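Succinylglutamate desuccinylase/aspartoacylase (Shewanella frigidimarina, PDB 3LWU) binds a zinc ion and is probably a hydrolase of the succinylglutamate desuccinylase/aspartoacylase family, perhaps acting on ester bonds. Local coordinates at residues 188-193 with 228-233; 61-66 with 117-122; 257-262 with 282-287. All coordinates share one frame; numbering follows the deposited sequence.

Overall arrangement
All three contacts lie in the catalytic domain and follow one another along the chain, interaction 2 closing before interaction 1 opens and interaction 1 before interaction 3. Strands 187-194 and 257-263 are parallel neighbours in a mixed sheet; interaction 1 packs helix 230-247 against the first, interaction 3 packs helix 271-287 against the second, with centres about 12 Å apart. Interaction 2 joins the loop after strand 56-60 to a second loop, its centre about 11 Å from that of interaction 1 and about 21 Å from that of interaction 3. Interactions 1 and 2 share the zinc, His192 coming from one and His63 and Glu66 from the other, while interaction 3 is helix-to-strand packing away from the metal.

Interaction 1 of 3, residues 188-193 with 228-233; sequences VLDLHT and GAMDEA. With ZN (zinc ion), chain C.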
loop_
_atom_site.group_PDB
_atom_site.type_symbol
_atom_site.label_atom_id
_atom_site.label_comp_id
_atom_site.label_asym_id
_atom_site.label_seq_id
_atom_site.Cartn_x
_atom_site.Cartn_y
_atom_site.Cartn_z
ATOM N N VAL A 188 18.649 -26.658 10.975
ATOM C CA VAL A 188 17.740 -25.518 10.848
ATOM C C VAL A 188 17.007 -25.635 9.512
ATOM O O VAL A 188 17.643 -25.798 8.485
ATOM C CB VAL A 188 18.505 -24.174 10.887
ATOM C CG1 VAL A 188 17.572 -22.965 10.470
ATOM C CG2 VAL A 188 19.123 -23.970 12.257
ATOM N N LEU A 189 15.674 -25.577 9.549
ATOM C CA LEU A 189 14.852 -25.582 8.345
ATOM C C LEU A 189 14.023 -24.318 8.356
ATOM O O LEU A 189 13.191 -24.110 9.276
ATOM C CB LEU A 189 13.937 -26.795 8.283
ATOM C CG LEU A 189 14.583 -28.178 8.448
ATOM C CD1 LEU A 189 13.489 -29.252 8.541
ATOM C CD2 LEU A 189 15.588 -28.493 7.362
ATOM N N ASP A 190 14.244 -23.478 7.345
ATOM C CA ASP A 190 13.469 -22.249 7.142
ATOM C C ASP A 190 12.524 -22.514 5.997
ATOM O O ASP A 190 12.963 -22.724 4.882
ATOM C CB ASP A 190 14.406 -21.090 6.811
ATOM C CG ASP A 190 13.744 -19.732 6.891
ATOM O OD1 ASP A 190 12.591 -19.625 7.357
ATOM O OD2 ASP A 190 14.407 -18.734 6.461
ATOM N N LEU A 191 11.237 -22.537 6.284
ATOM C CA LEU A 191 10.213 -22.876 5.310
ATOM C C LEU A 191 9.577 -21.653 4.659
ATOM O O LEU A 191 8.935 -20.833 5.322
ATOM C CB LEU A 191 9.109 -23.684 5.983
ATOM C CG LEU A 191 9.476 -24.931 6.786
ATOM C CD1 LEU A 191 8.251 -25.661 7.159
ATOM C CD2 LEU A 191 10.442 -25.883 6.023
ATOM N N HIS A 192 9.758 -21.576 3.345
ATOM C CA HIS A 192 9.301 -20.496 2.509
ATOM C C HIS A 192 8.428 -21.040 1.364
ATOM O O HIS A 192 8.207 -22.230 1.252
ATOM C CB HIS A 192 10.509 -19.778 1.919
ATOM C CG HIS A 192 11.253 -18.915 2.894
ATOM N ND1 HIS A 192 11.263 -17.543 2.806
ATOM C CD2 HIS A 192 12.062 -19.231 3.938
ATOM C CE1 HIS A 192 12.062 -17.054 3.738
ATOM N NE2 HIS A 192 12.536 -18.053 4.459
ATOM N N THR A 193 7.857 -20.137 0.564
ATOM C CA THR A 193 7.280 -20.498 -0.732
ATOM C C THR A 193 7.799 -19.504 -1.762
ATOM O O THR A 193 8.261 -18.428 -1.417
ATOM C CB THR A 193 5.727 -20.445 -0.775
ATOM O OG1 THR A 193 5.309 -19.086 -0.977
ATOM C CG2 THR A 193 5.069 -21.033 0.501
ATOM N N GLY A 228 22.465 -12.052 4.295
ATOM C CA GLY A 228 21.422 -11.605 5.210
ATOM C C GLY A 228 20.283 -12.584 5.525
ATOM O O GLY A 228 19.381 -12.183 6.277
ATOM N N ALA A 229 20.317 -13.817 4.953
ATOM C CA ALA A 229 19.224 -14.832 5.097
ATOM C C ALA A 229 19.458 -15.794 6.264
ATOM O O ALA A 229 20.597 -16.028 6.651
ATOM C CB ALA A 229 19.028 -15.627 3.809
HETATM N N MSE A 230 18.369 -16.370 6.782
HETATM C CA MSE A 230 18.401 -17.287 7.950
HETATM C C MSE A 230 19.323 -18.468 7.735
HETATM O O MSE A 230 20.114 -18.802 8.637
HETATM C CB MSE A 230 16.993 -17.812 8.326
HETATM C CG MSE A 230 16.999 -19.035 9.304
HETATM SE SE MSE A 230 17.718 -18.492 11.057
HETATM C CE MSE A 230 15.974 -18.121 11.936
ATOM N N ASP A 231 19.253 -19.091 6.557
ATOM C CA ASP A 231 20.107 -20.251 6.322
ATOM C C ASP A 231 21.583 -19.863 6.433
ATOM O O ASP A 231 22.302 -20.457 7.199
ATOM C CB ASP A 231 19.742 -21.029 5.031
ATOM C CG ASP A 231 19.770 -20.179 3.741
ATOM O OD1 ASP A 231 19.803 -18.911 3.749
ATOM O OD2 ASP A 231 19.735 -20.837 2.684
ATOM N N GLU A 232 21.997 -18.799 5.746
ATOM C CA GLU A 232 23.388 -18.285 5.786
ATOM C C GLU A 232 23.830 -17.805 7.165
ATOM O O GLU A 232 24.964 -18.063 7.583
ATOM C CB GLU A 232 23.534 -17.111 4.818
ATOM C CG GLU A 232 23.167 -17.469 3.373
ATOM C CD GLU A 232 22.551 -16.320 2.535
ATOM O OE1 GLU A 232 22.266 -15.209 3.052
ATOM O OE2 GLU A 232 22.354 -16.580 1.331
ATOM N N ALA A 233 22.946 -17.112 7.876
ATOM C CA ALA A 233 23.248 -16.660 9.246
ATOM C C ALA A 233 23.571 -17.842 10.187
ATOM O O ALA A 233 24.377 -17.736 11.102
ATOM C CB ALA A 233 22.095 -15.848 9.793
HETATM ZN ZN ZN C . 10.344 -16.396 1.360
HETATM O O HOH W 1 16.756 -18.645 4.836
#
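Met230, a selenomethionine in the first turn of helix 230-247, lies against Asp190 and Val188 of strand 187-194. Its CB is 3.3 Å from Asp190 OD2, and its CG is 4.1 Å from Val188 CG1, the two side chains crossing at about a right angle. With CG anti to the backbone N (chi1 166°), Met230 runs back along the strand from Asp190 toward Val188. No direct hydrogen bond joins the segments; a water does so instead, donating to Asp190 OD2 at 2.9 Å and accepting from Asp231 N at 3.1 Å. The same carboxylate oxygen takes a weak bond from His192 NE2, 2.8 Å away with an N-H...O angle of 150°, while Asp190 OD1 is bonded by Gln59 of the adjoining strand 56-60. At the other side of the imidazole, His192 ND1 binds the zinc ion at 2.1 Å. Farther out, Ala229, the N-cap residue, gives its N-H to Glu232 OE1 at 3.1 Å, which ties the start of the helix to its first turn. Asp190 is thus a second-shell residue, weakly bonded to the far nitrogen of a zinc ligand, and its carboxylate, if charged, would probably make that imidazole a stronger electron donor.

Interaction 2 of 3, residues 61-66 with 117-122; sequences NVHGAE and GVNWNR. With ZN (zinc ion), chain C.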
loop_
_atom_site.group_PDB
_atom_site.type_symbol
_atom_site.label_atom_id
_atom_site.label_comp_id
_atom_site.label_asym_id
_atom_site.label_seq_id
_atom_site.Cartn_x
_atom_site.Cartn_y
_atom_site.Cartn_z
ATOM N N ASN A 61 7.066 -18.852 7.408
ATOM C CA ASN A 61 6.159 -17.687 7.174
ATOM C C ASN A 61 6.784 -16.373 7.606
ATOM O O ASN A 61 6.092 -15.420 7.902
ATOM C CB ASN A 61 4.805 -17.942 7.864
ATOM C CG ASN A 61 3.596 -17.195 7.238
ATOM O OD1 ASN A 61 2.495 -17.355 7.755
ATOM N ND2 ASN A 61 3.782 -16.432 6.135
ATOM N N VAL A 62 8.120 -16.301 7.574
ATOM C CA VAL A 62 8.803 -15.030 7.778
ATOM C C VAL A 62 8.433 -14.023 6.701
ATOM O O VAL A 62 8.336 -12.815 6.950
ATOM C CB VAL A 62 10.308 -15.213 7.841
ATOM C CG1 VAL A 62 11.006 -13.864 7.776
ATOM C CG2 VAL A 62 10.670 -15.944 9.134
ATOM N N HIS A 63 8.262 -14.523 5.495
ATOM C CA HIS A 63 7.647 -13.757 4.408
ATOM C C HIS A 63 6.177 -14.009 4.560
ATOM O O HIS A 63 5.744 -15.135 4.460
ATOM C CB HIS A 63 8.178 -14.248 3.033
ATOM C CG HIS A 63 9.531 -13.706 2.688
ATOM N ND1 HIS A 63 10.504 -14.449 2.056
ATOM C CD2 HIS A 63 10.099 -12.505 2.956
ATOM C CE1 HIS A 63 11.594 -13.718 1.898
ATOM N NE2 HIS A 63 11.379 -12.532 2.445
ATOM N N GLY A 64 5.373 -12.974 4.796
ATOM C CA GLY A 64 4.024 -13.179 5.301
ATOM C C GLY A 64 3.008 -13.792 4.361
ATOM O O GLY A 64 2.004 -14.311 4.822
ATOM N N ALA A 65 3.256 -13.707 3.054
ATOM C CA ALA A 65 2.398 -14.322 2.045
ATOM C C ALA A 65 2.659 -15.805 1.909
ATOM O O ALA A 65 1.875 -16.545 1.315
ATOM C CB ALA A 65 2.634 -13.636 0.634
ATOM N N GLU A 66 3.794 -16.241 2.434
ATOM C CA GLU A 66 4.273 -17.590 2.223
ATOM C C GLU A 66 3.742 -18.505 3.314
ATOM O O GLU A 66 4.495 -18.935 4.199
ATOM C CB GLU A 66 5.795 -17.555 2.138
ATOM C CG GLU A 66 6.274 -16.715 0.958
ATOM C CD GLU A 66 7.781 -16.574 0.823
ATOM O OE1 GLU A 66 8.501 -17.293 1.534
ATOM O OE2 GLU A 66 8.257 -15.681 0.030
ATOM N N GLY A 117 10.837 -0.801 3.382
ATOM C CA GLY A 117 11.073 -1.609 2.195
ATOM C C GLY A 117 12.071 -2.731 2.411
ATOM O O GLY A 117 12.311 -3.534 1.487
ATOM N N VAL A 118 12.638 -2.823 3.626
ATOM C CA VAL A 118 13.652 -3.857 3.876
ATOM C C VAL A 118 13.033 -5.245 3.984
ATOM O O VAL A 118 12.059 -5.463 4.724
ATOM C CB VAL A 118 14.578 -3.503 5.048
ATOM C CG1 VAL A 118 15.643 -4.543 5.208
ATOM C CG2 VAL A 118 15.234 -2.117 4.786
ATOM N N ASN A 119 13.579 -6.156 3.172
ATOM C CA ASN A 119 13.184 -7.536 3.069
ATOM C C ASN A 119 13.410 -8.227 4.417
ATOM O O ASN A 119 14.493 -8.173 4.953
ATOM C CB ASN A 119 14.020 -8.198 1.965
ATOM C CG ASN A 119 13.558 -9.652 1.615
ATOM O OD1 ASN A 119 13.195 -10.448 2.500
ATOM N ND2 ASN A 119 13.573 -9.983 0.306
ATOM N N TRP A 120 12.374 -8.853 4.969
ATOM C CA TRP A 120 12.479 -9.443 6.276
ATOM C C TRP A 120 13.555 -10.524 6.278
ATOM O O TRP A 120 14.223 -10.722 7.275
ATOM C CB TRP A 120 11.175 -10.094 6.687
ATOM C CG TRP A 120 9.959 -9.199 6.797
ATOM C CD1 TRP A 120 8.779 -9.345 6.110
ATOM C CD2 TRP A 120 9.783 -8.069 7.657
ATOM N NE1 TRP A 120 7.877 -8.377 6.503
ATOM C CE2 TRP A 120 8.469 -7.588 7.456
ATOM C CE3 TRP A 120 10.601 -7.419 8.588
ATOM C CZ2 TRP A 120 7.971 -6.492 8.128
ATOM C CZ3 TRP A 120 10.085 -6.306 9.264
ATOM C CH2 TRP A 120 8.780 -5.880 9.046
ATOM N N ASN A 121 13.712 -11.230 5.154
ATOM C CA ASN A 121 14.718 -12.278 5.052
ATOM C C ASN A 121 16.124 -11.800 4.733
ATOM O O ASN A 121 16.985 -12.636 4.386
ATOM C CB ASN A 121 14.296 -13.349 4.059
ATOM C CG ASN A 121 14.974 -14.689 4.322
ATOM O OD1 ASN A 121 15.272 -15.062 5.470
ATOM N ND2 ASN A 121 15.258 -15.402 3.253
ATOM N N ARG A 122 16.376 -10.495 4.840
ATOM C CA ARG A 122 17.714 -9.923 4.632
ATOM C C ARG A 122 18.175 -9.228 5.916
ATOM O O ARG A 122 19.092 -8.454 5.897
ATOM C CB ARG A 122 17.713 -8.869 3.503
ATOM C CG ARG A 122 17.343 -9.352 2.077
ATOM C CD ARG A 122 18.519 -9.838 1.189
ATOM N NE ARG A 122 18.609 -11.302 1.280
ATOM C CZ ARG A 122 17.909 -12.177 0.542
ATOM N NH1 ARG A 122 17.080 -11.781 -0.423
ATOM N NH2 ARG A 122 18.062 -13.476 0.762
HETATM ZN ZN ZN C . 10.344 -16.396 1.360
#
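His63 and Trp120 bring the two loops closest, their CA atoms 6.7 Å apart, at the start of a type I turn that runs from His63 to Glu66. The main link is a nearly straight hydrogen bond from His63 NE2 to Asn119 OD1, 2.8 Å long with an N-H...O angle of 178°. The oxygen sits at the edge of the imidazole, in its plane, whereas the amide plane is turned 59° from the ring. Asn119 OD1 also accepts from Asn121 N at 2.8 Å, an Asx turn, so two donors hold the oxygen. Asn121 CB packs 3.4 Å from His63 NE2. Apart from the imidazole, Val62 CG1, anti to its own backbone N (chi1 169°), meets Trp120 CB at 3.9 Å, and Trp120 CD1 lies 3.6 Å from Val62 O. Within 61-66, Asn61 ND2 bonds both His63 O and Gly64 O, and Glu66 N reaches His63 O from the opposite face of that carbonyl, bracing the turn. The zinc ion is bound by His63 ND1 at 2.1 Å and by both oxygens of Glu66, OE1 at 2.1 Å being the closer; His192 supplies the third protein ligand. A His-x-x-Glu pair on one loop with a distant histidine is the zinc motif of the M14 metallocarboxypeptidase-like family, consistent with this protein's place among the succinylglutamate desuccinylases and aspartoacylases.

Interaction 3 of 3, residues 257-262 with 282-287; sequences SAFTLE and LAYLSH
Tyr284 and Phe259 carry most of this contact, meeting from opposite directions between helix 271-287 and strand 257-263. Their rings form a T-shaped stack: the edge of Phe259 is directed at the face of Tyr284, with centroids 5.3 Å apart and planes at 78°. Phe259 CE2 is the leading atom, 3.8 Å from Tyr284 CE2, and its neighbour CZ lies 3.8 Å from Tyr284 OH. The tyrosine reaches this far because CG stands anti to the backbone N (chi1 -180°), which sends the ring out from the helix toward the strand. Ser257 completes the contact, its CB 3.6 Å from Tyr284 OH. A water sits close to Tyr284 OH, at a rather short 2.5 Å, and bonds Ser257 OG weakly; beyond the segments, the phenol bonds Arg288 and the serine bonds Asp207. A leucine in place of Tyr284 would probably cost Phe259 the aromatic face it points at and leave Arg288 without its phenol partner. Phe214 meets both rings, Phe259 edge-to-face, while Ala210 touches both. Phe259, the strand's half of the aromatic pair, also packs on Leu189 of strand 187-194 and Leu201 of strand 196-204, which flank its own strand.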
loop_
_atom_site.group_PDB
_atom_site.type_symbol
_atom_site.label_atom_id
_atom_site.label_comp_id
_atom_site.label_asym_id
_atom_site.label_seq_id
_atom_site.Cartn_x
_atom_site.Cartn_y
_atom_site.Cartn_z
ATOM N N SER A 257 23.712 -28.064 9.953
ATOM C CA SER A 257 23.062 -28.110 8.654
ATOM C C SER A 257 21.956 -27.067 8.632
ATOM O O SER A 257 21.186 -26.995 9.578
ATOM C CB SER A 257 22.449 -29.508 8.422
ATOM O OG SER A 257 23.477 -30.459 8.170
ATOM N N ALA A 258 21.853 -26.286 7.553
ATOM C CA ALA A 258 20.721 -25.342 7.371
ATOM C C ALA A 258 20.222 -25.385 5.935
ATOM O O ALA A 258 21.021 -25.483 4.996
ATOM C CB ALA A 258 21.121 -23.947 7.754
ATOM N N PHE A 259 18.901 -25.368 5.770
ATOM C CA PHE A 259 18.245 -25.427 4.452
ATOM C C PHE A 259 17.072 -24.465 4.409
ATOM O O PHE A 259 16.377 -24.301 5.411
ATOM C CB PHE A 259 17.663 -26.825 4.184
ATOM C CG PHE A 259 18.596 -27.934 4.480
ATOM C CD1 PHE A 259 19.473 -28.407 3.506
ATOM C CD2 PHE A 259 18.608 -28.523 5.718
ATOM C CE1 PHE A 259 20.343 -29.403 3.783
ATOM C CE2 PHE A 259 19.485 -29.516 5.992
ATOM C CZ PHE A 259 20.347 -29.969 5.030
ATOM N N THR A 260 16.846 -23.839 3.248
ATOM C CA THR A 260 15.615 -23.059 2.989
ATOM C C THR A 260 14.794 -23.882 1.993
ATOM O O THR A 260 15.248 -24.173 0.866
ATOM C CB THR A 260 15.926 -21.670 2.426
ATOM O OG1 THR A 260 16.733 -20.933 3.365
ATOM C CG2 THR A 260 14.677 -20.829 2.047
ATOM N N LEU A 261 13.605 -24.292 2.427
ATOM C CA LEU A 261 12.683 -25.019 1.570
ATOM C C LEU A 261 11.694 -24.039 0.930
ATOM O O LEU A 261 11.184 -23.157 1.592
ATOM C CB LEU A 261 11.912 -26.054 2.375
ATOM C CG LEU A 261 12.667 -27.333 2.743
ATOM C CD1 LEU A 261 13.899 -27.014 3.543
ATOM C CD2 LEU A 261 11.713 -28.286 3.488
ATOM N N GLU A 262 11.460 -24.184 -0.363
ATOM C CA GLU A 262 10.500 -23.343 -1.081
ATOM C C GLU A 262 9.331 -24.233 -1.515
ATOM O O GLU A 262 9.404 -24.940 -2.509
ATOM C CB GLU A 262 11.187 -22.672 -2.274
ATOM C CG GLU A 262 12.460 -21.916 -1.909
ATOM C CD GLU A 262 12.194 -20.582 -1.233
ATOM O OE1 GLU A 262 11.091 -19.990 -1.428
ATOM O OE2 GLU A 262 13.127 -20.111 -0.556
ATOM N N LEU A 282 10.596 -35.609 7.314
ATOM C CA LEU A 282 10.791 -36.755 8.211
ATOM C C LEU A 282 11.828 -37.736 7.693
ATOM O O LEU A 282 12.549 -38.349 8.471
ATOM C CB LEU A 282 9.473 -37.478 8.463
ATOM C CG LEU A 282 8.580 -36.787 9.496
ATOM C CD1 LEU A 282 7.162 -37.373 9.439
ATOM C CD2 LEU A 282 9.144 -36.965 10.921
ATOM N N ALA A 283 11.896 -37.887 6.379
ATOM C CA ALA A 283 12.931 -38.710 5.781
ATOM C C ALA A 283 14.276 -38.148 6.200
ATOM O O ALA A 283 15.129 -38.897 6.648
ATOM C CB ALA A 283 12.797 -38.764 4.259
ATOM N N TYR A 284 14.473 -36.837 6.095
ATOM C CA TYR A 284 15.774 -36.270 6.504
ATOM C C TYR A 284 16.062 -36.399 8.013
ATOM O O TYR A 284 17.195 -36.758 8.412
ATOM C CB TYR A 284 15.925 -34.805 6.051
ATOM C CG TYR A 284 17.249 -34.218 6.451
ATOM C CD1 TYR A 284 18.438 -34.663 5.873
ATOM C CD2 TYR A 284 17.327 -33.251 7.423
ATOM C CE1 TYR A 284 19.649 -34.135 6.247
ATOM C CE2 TYR A 284 18.527 -32.715 7.800
ATOM C CZ TYR A 284 19.689 -33.151 7.220
ATOM O OH TYR A 284 20.901 -32.623 7.630
ATOM N N LEU A 285 15.059 -36.104 8.848
ATOM C CA LEU A 285 15.211 -36.216 10.304
ATOM C C LEU A 285 15.494 -37.660 10.687
ATOM O O LEU A 285 16.298 -37.944 11.579
ATOM C CB LEU A 285 13.949 -35.717 11.041
ATOM C CG LEU A 285 13.602 -34.237 10.867
ATOM C CD1 LEU A 285 12.455 -33.816 11.799
ATOM C CD2 LEU A 285 14.830 -33.351 11.027
ATOM N N SER A 286 14.856 -38.594 10.004
ATOM C CA SER A 286 15.170 -40.006 10.224
ATOM C C SER A 286 16.637 -40.273 9.946
ATOM O O SER A 286 17.360 -40.777 10.796
ATOM C CB SER A 286 14.318 -40.903 9.324
ATOM O OG SER A 286 14.614 -42.272 9.557
ATOM N N HIS A 287 17.072 -39.957 8.737
ATOM C CA HIS A 287 18.477 -40.185 8.337
ATOM C C HIS A 287 19.470 -39.576 9.332
ATOM O O HIS A 287 20.545 -40.110 9.552
ATOM C CB HIS A 287 18.699 -39.571 6.950
ATOM C CG HIS A 287 20.137 -39.468 6.540
ATOM N ND1 HIS A 287 20.903 -40.572 6.223
ATOM C CD2 HIS A 287 20.927 -38.386 6.344
ATOM C CE1 HIS A 287 22.119 -40.175 5.886
ATOM N NE2 HIS A 287 22.158 -38.852 5.945
HETATM O O HOH W 2 22.958 -33.426 6.470
#